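Local coordinates for protein triosephosphate isomerase (Toxoplasma gondii, PDB 5UPR) that probably interconverts D-glyceraldehyde 3-phosphate and dihydroxyacetone phosphate as a homodimeric triosephosphate isomerase, a step shared by glycolysis and gluconeogenesis, at residues Gly10-Asn15 with Glu40-Val45; Ala217-Tyr222 with Asp239-Leu244. All blocks are in the same frame, centred on the assembly; numbering follows the deposited sequence.

Contact 1: Gly10-Asn15 with Glu40-Val45; sequences GFVGGN and EQVDVV
Val45 grips the strand Gly10-Asn15 with both its side chain and its backbone. Its CG2 branch comes obliquely against the far end of the Phe11 ring, 3.6 Å from Phe11 CZ; Val45 CG1 is anti to the backbone N (chi1 174°), which leaves CG2 beside that N, against the ring. Val45 N donates to Val12 O at 2.9 Å, and Val45 O accepts the N-H of Gly14 at a short 2.7 Å. Val12 sends its own N-H to Asp43 O (2.9 Å, nearly straight at 167°), so it bonds to the residues before and after Val44, the usual ladder of parallel strands. On the opposite face of the sheet from Phe11, covered by helix 253-260, Val12 CG2 meets Val42 CG1 at 4.0 Å. Gly10 extends the ladder at its N-terminal end, where Gly10 O receives Asp43 N at 2.9 Å. Between the two ends, Asp43 CB abuts the ring at Phe11 CD2 (3.7 Å), the carboxylate standing nearly upright to the ring plane, while Asp43 O lies over one face. The Asp43 carboxylate is salt-bridged to Arg9, and Phe11 meets Trp97 edge to face. Strands 10-15 and 42-47, linked through helix 22-34, form the first beta-alpha-beta unit of a TIM barrel, with Phe11, Asp43 and Val45 facing its interior and Val12, Val42 and Val44 its helical coat.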
loop_
_atom_site.group_PDB
_atom_site.type_symbol
_atom_site.label_atom_id
_atom_site.label_comp_id
_atom_site.label_asym_id
_atom_site.label_seq_id
_atom_site.Cartn_x
_atom_site.Cartn_y
_atom_site.Cartn_z
ATOM N N GLY A 10 26.613 -11.256 3.644
ATOM C CA GLY A 10 26.363 -9.944 3.027
ATOM C C GLY A 10 24.935 -9.845 2.512
ATOM O O GLY A 10 24.306 -10.877 2.167
ATOM N N PHE A 11 24.396 -8.613 2.515
ATOM C CA PHE A 11 23.011 -8.395 2.134
ATOM C C PHE A 11 22.884 -7.149 1.322
ATOM O O PHE A 11 23.337 -6.089 1.759
ATOM C CB PHE A 11 22.179 -8.302 3.440
ATOM C CG PHE A 11 20.715 -8.255 3.234
ATOM C CD1 PHE A 11 20.073 -7.077 2.833
ATOM C CD2 PHE A 11 19.926 -9.405 3.403
ATOM C CE1 PHE A 11 18.693 -7.028 2.677
ATOM C CE2 PHE A 11 18.558 -9.354 3.236
ATOM C CZ PHE A 11 17.947 -8.170 2.885
ATOM N N VAL A 12 22.232 -7.232 0.169
ATOM C CA VAL A 12 21.959 -6.025 -0.628
ATOM C C VAL A 12 20.463 -5.991 -0.958
ATOM O O VAL A 12 19.963 -6.900 -1.632
ATOM C CB VAL A 12 22.842 -5.941 -1.867
ATOM C CG1 VAL A 12 22.473 -4.776 -2.754
ATOM C CG2 VAL A 12 24.311 -5.882 -1.445
ATOM N N GLY A 13 19.753 -4.941 -0.476
ATOM C CA GLY A 13 18.368 -4.710 -0.828
ATOM C C GLY A 13 18.252 -3.625 -1.858
ATOM O O GLY A 13 19.043 -2.678 -1.882
ATOM N N GLY A 14 17.287 -3.770 -2.755
ATOM C CA GLY A 14 16.997 -2.755 -3.783
ATOM C C GLY A 14 15.575 -2.262 -3.581
ATOM O O GLY A 14 14.645 -3.001 -3.819
ATOM N N ASN A 15 15.405 -1.002 -3.135
ATOM C CA ASN A 15 14.112 -0.432 -2.893
ATOM C C ASN A 15 13.785 0.423 -4.153
ATOM O O ASN A 15 14.288 1.541 -4.284
ATOM C CB ASN A 15 14.143 0.456 -1.647
ATOM C CG ASN A 15 12.794 1.144 -1.371
ATOM O OD1 ASN A 15 11.791 0.857 -2.048
ATOM N ND2 ASN A 15 12.763 2.056 -0.365
ATOM N N GLU A 40 26.501 -15.725 -5.172
ATOM C CA GLU A 40 26.604 -16.820 -4.174
ATOM C C GLU A 40 26.853 -16.344 -2.721
ATOM O O GLU A 40 26.273 -16.897 -1.792
ATOM C CB GLU A 40 27.658 -17.856 -4.582
ATOM C CG GLU A 40 27.230 -18.771 -5.715
ATOM C CD GLU A 40 26.275 -19.876 -5.284
ATOM O OE1 GLU A 40 26.614 -21.046 -5.547
ATOM O OE2 GLU A 40 25.193 -19.598 -4.691
ATOM N N GLN A 41 27.673 -15.318 -2.539
ATOM C CA GLN A 41 28.058 -14.874 -1.222
ATOM C C GLN A 41 27.148 -13.789 -0.578
ATOM O O GLN A 41 27.426 -13.320 0.509
ATOM C CB GLN A 41 29.480 -14.297 -1.299
ATOM C CG GLN A 41 30.524 -15.155 -1.971
ATOM C CD GLN A 41 31.909 -14.722 -1.488
ATOM O OE1 GLN A 41 32.261 -15.010 -0.341
ATOM N NE2 GLN A 41 32.676 -13.983 -2.328
ATOM N N VAL A 42 26.064 -13.412 -1.261
ATOM C CA VAL A 42 25.253 -12.257 -0.922
ATOM C C VAL A 42 23.769 -12.630 -1.025
ATOM O O VAL A 42 23.327 -13.205 -2.028
ATOM C CB VAL A 42 25.586 -11.115 -1.900
ATOM C CG1 VAL A 42 24.721 -9.906 -1.620
ATOM C CG2 VAL A 42 27.075 -10.732 -1.819
ATOM N N ASP A 43 23.002 -12.321 0.012
ATOM C CA ASP A 43 21.532 -12.332 -0.082
ATOM C C ASP A 43 21.129 -11.040 -0.813
ATOM O O ASP A 43 21.482 -9.926 -0.402
ATOM C CB ASP A 43 20.939 -12.303 1.327
ATOM C CG ASP A 43 21.236 -13.556 2.123
ATOM O OD1 ASP A 43 21.371 -14.623 1.505
ATOM O OD2 ASP A 43 21.391 -13.492 3.357
ATOM N N VAL A 44 20.440 -11.176 -1.925
ATOM C CA VAL A 44 19.927 -10.065 -2.670
ATOM C C VAL A 44 18.387 -10.032 -2.524
ATOM O O VAL A 44 17.723 -11.015 -2.773
ATOM C CB VAL A 44 20.348 -10.108 -4.127
ATOM C CG1 VAL A 44 19.720 -8.975 -4.925
ATOM C CG2 VAL A 44 21.882 -10.065 -4.236
ATOM N N VAL A 45 17.852 -8.852 -2.157
ATOM C CA VAL A 45 16.383 -8.705 -2.083
ATOM C C VAL A 45 15.963 -7.480 -2.901
ATOM O O VAL A 45 16.602 -6.430 -2.776
ATOM C CB VAL A 45 15.941 -8.579 -0.607
ATOM C CG1 VAL A 45 14.444 -8.284 -0.487
ATOM C CG2 VAL A 45 16.301 -9.835 0.181
#

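Contact 2: Ala217-Tyr222 with Asp239-Leu244; sequences ATRVIY and DVDGFL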
loop_
_atom_site.group_PDB
_atom_site.type_symbol
_atom_site.label_atom_id
_atom_site.label_comp_id
_atom_site.label_asym_id
_atom_site.label_seq_id
_atom_site.Cartn_x
_atom_site.Cartn_y
_atom_site.Cartn_z
ATOM N N ALA A 217 24.554 -11.921 15.013
ATOM C CA ALA A 217 23.914 -12.493 13.850
ATOM C C ALA A 217 23.188 -11.465 12.962
ATOM O O ALA A 217 23.006 -11.710 11.765
ATOM C CB ALA A 217 22.962 -13.578 14.262
ATOM N N THR A 218 22.775 -10.316 13.511
ATOM C CA THR A 218 21.887 -9.447 12.773
ATOM C C THR A 218 22.686 -8.664 11.710
ATOM O O THR A 218 23.644 -7.957 12.045
ATOM C CB THR A 218 21.129 -8.494 13.720
ATOM O OG1 THR A 218 20.417 -9.227 14.726
ATOM C CG2 THR A 218 20.192 -7.588 12.962
ATOM N N ARG A 219 22.310 -8.783 10.430
ATOM C CA ARG A 219 22.906 -7.890 9.433
ATOM C C ARG A 219 22.465 -6.413 9.664
ATOM O O ARG A 219 21.275 -6.128 9.880
ATOM C CB ARG A 219 22.541 -8.301 8.012
ATOM C CG ARG A 219 23.373 -9.392 7.439
ATOM C CD ARG A 219 23.015 -10.816 7.948
ATOM N NE ARG A 219 21.654 -11.220 7.631
ATOM C CZ ARG A 219 21.246 -11.722 6.450
ATOM N NH1 ARG A 219 22.080 -11.878 5.431
ATOM N NH2 ARG A 219 19.988 -12.054 6.284
ATOM N N VAL A 220 23.415 -5.511 9.663
ATOM C CA VAL A 220 23.163 -4.050 9.694
ATOM C C VAL A 220 23.686 -3.486 8.376
ATOM O O VAL A 220 24.931 -3.464 8.130
ATOM C CB VAL A 220 23.798 -3.351 10.873
ATOM C CG1 VAL A 220 23.316 -1.907 10.966
ATOM C CG2 VAL A 220 23.456 -4.061 12.156
ATOM N N ILE A 221 22.748 -3.037 7.517
ATOM C CA ILE A 221 23.084 -2.554 6.184
ATOM C C ILE A 221 22.948 -1.014 6.088
ATOM O O ILE A 221 22.149 -0.398 6.812
ATOM C CB ILE A 221 22.276 -3.242 5.088
ATOM C CG1 ILE A 221 20.774 -2.929 5.218
ATOM C CG2 ILE A 221 22.515 -4.739 5.139
ATOM C CD1 ILE A 221 19.899 -3.648 4.201
ATOM N N TYR A 222 23.756 -0.393 5.231
ATOM C CA TYR A 222 23.795 1.061 5.109
ATOM C C TYR A 222 22.975 1.480 3.865
ATOM O O TYR A 222 23.094 0.872 2.768
ATOM C CB TYR A 222 25.297 1.617 5.013
ATOM C CG TYR A 222 25.264 3.075 4.650
ATOM C CD1 TYR A 222 25.073 4.061 5.639
ATOM C CD2 TYR A 222 25.318 3.488 3.319
ATOM C CE1 TYR A 222 24.922 5.421 5.272
ATOM C CE2 TYR A 222 25.160 4.818 2.953
ATOM C CZ TYR A 222 24.958 5.773 3.914
ATOM O OH TYR A 222 24.801 7.086 3.530
ATOM N N ASP A 239 31.360 -3.722 10.691
ATOM C CA ASP A 239 29.933 -3.735 11.104
ATOM C C ASP A 239 28.958 -3.290 9.984
ATOM O O ASP A 239 27.736 -3.181 10.231
ATOM C CB ASP A 239 29.789 -2.871 12.334
ATOM C CG ASP A 239 30.531 -3.509 13.525
ATOM O OD1 ASP A 239 30.033 -4.504 14.060
ATOM O OD2 ASP A 239 31.633 -3.098 13.900
ATOM N N VAL A 240 29.489 -3.054 8.777
ATOM C CA VAL A 240 28.680 -2.727 7.603
ATOM C C VAL A 240 28.509 -4.007 6.810
ATOM O O VAL A 240 29.467 -4.499 6.239
ATOM C CB VAL A 240 29.348 -1.659 6.735
ATOM C CG1 VAL A 240 28.527 -1.373 5.430
ATOM C CG2 VAL A 240 29.443 -0.368 7.533
ATOM N N ASP A 241 27.314 -4.597 6.869
ATOM C CA ASP A 241 27.059 -5.954 6.327
ATOM C C ASP A 241 26.468 -5.930 4.905
ATOM O O ASP A 241 26.138 -6.961 4.341
ATOM C CB ASP A 241 26.122 -6.718 7.240
ATOM C CG ASP A 241 26.688 -6.872 8.645
ATOM O OD1 ASP A 241 27.865 -7.127 8.766
ATOM O OD2 ASP A 241 25.974 -6.706 9.646
ATOM N N GLY A 242 26.316 -4.736 4.360
ATOM C CA GLY A 242 25.768 -4.550 3.011
ATOM C C GLY A 242 25.027 -3.253 2.876
ATOM O O GLY A 242 25.299 -2.299 3.587
ATOM N N PHE A 243 24.065 -3.219 1.975
ATOM C CA PHE A 243 23.442 -1.971 1.560
ATOM C C PHE A 243 21.936 -2.056 1.344
ATOM O O PHE A 243 21.444 -3.082 0.891
ATOM C CB PHE A 243 24.123 -1.516 0.284
ATOM C CG PHE A 243 25.592 -1.314 0.452
ATOM C CD1 PHE A 243 26.067 -0.249 1.208
ATOM C CD2 PHE A 243 26.493 -2.203 -0.093
ATOM C CE1 PHE A 243 27.406 -0.078 1.460
ATOM C CE2 PHE A 243 27.872 -2.026 0.120
ATOM C CZ PHE A 243 28.324 -0.925 0.860
ATOM N N LEU A 244 21.227 -0.959 1.642
ATOM C CA LEU A 244 19.866 -0.753 1.128
ATOM C C LEU A 244 19.958 0.340 0.077
ATOM O O LEU A 244 20.371 1.427 0.377
ATOM C CB LEU A 244 18.870 -0.382 2.250
ATOM C CG LEU A 244 17.407 -0.277 1.840
ATOM C CD1 LEU A 244 16.931 -1.517 1.119
ATOM C CD2 LEU A 244 16.495 0.117 3.030
#
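The last two strands of the TIM barrel meet here, Val220-Tyr222 with Gly242-Leu244, splayed by 61° and bridged at a single pair, Tyr222 with Phe243. Tyr222 N donates to Gly242 O at 3.0 Å. Leu244 N reaches Tyr222 O at 2.8 Å from well above the carbonyl plane, 51° out of it, and the same oxygen sits at the edge of the Phe243 ring, 3.5 Å from Phe243 CD1. Ile221 turns its side chain toward the partner segment: CG1 stands between the backbone N and the carbonyl carbon (chi1 64°), which sends Ile221 CD1 to Leu244 CB at 3.9 Å, while Ile221 CG2 rests on the Gly242 backbone. Before the strands proper, Asp241 binds Val220 twice. Its OD2 uses the anti lone pair to accept the N-H of Val220 at 2.8 Å, and Asp241 N returns a bond to Val220 O at 2.9 Å, so carboxylate and backbone together clasp one residue. The aliphatic start of Arg219 lies across this clasp, with Arg219 CG 3.8 Å from Asp241 CB. Arg203 also binds Asp241 OD2, and Arg8 binds OD1. Gly242 N is buried without a partner. The buried Asp241 carboxylate, shared by two arginines and a backbone amide, is thus well compensated and probably stays ionised, adding a side-chain acceptor for Val220 N beside the backbone bond.

In the fold
Contact 1 is complete before contact 2 begins along the chain, yet their centres lie only 10 Å apart. Both belong to the same parallel barrel: contact 1 joins its first two strands and contact 2 its last two, while strands 10-15 and 242-245 are neighbours and form the seam between the contacts that closes the cylinder. Across it Gly13 N probably bonds to Phe243 O (2.9 Å), and inside the barrel Phe11 CD1 packs on Ile221 CD1 at 3.7 Å. A salt bridge from Asp43 OD2 to Arg219 NH1, 2.7 Å long, ties the two contacts directly. Chain beginning and end are thereby locked into one closed isomerase domain.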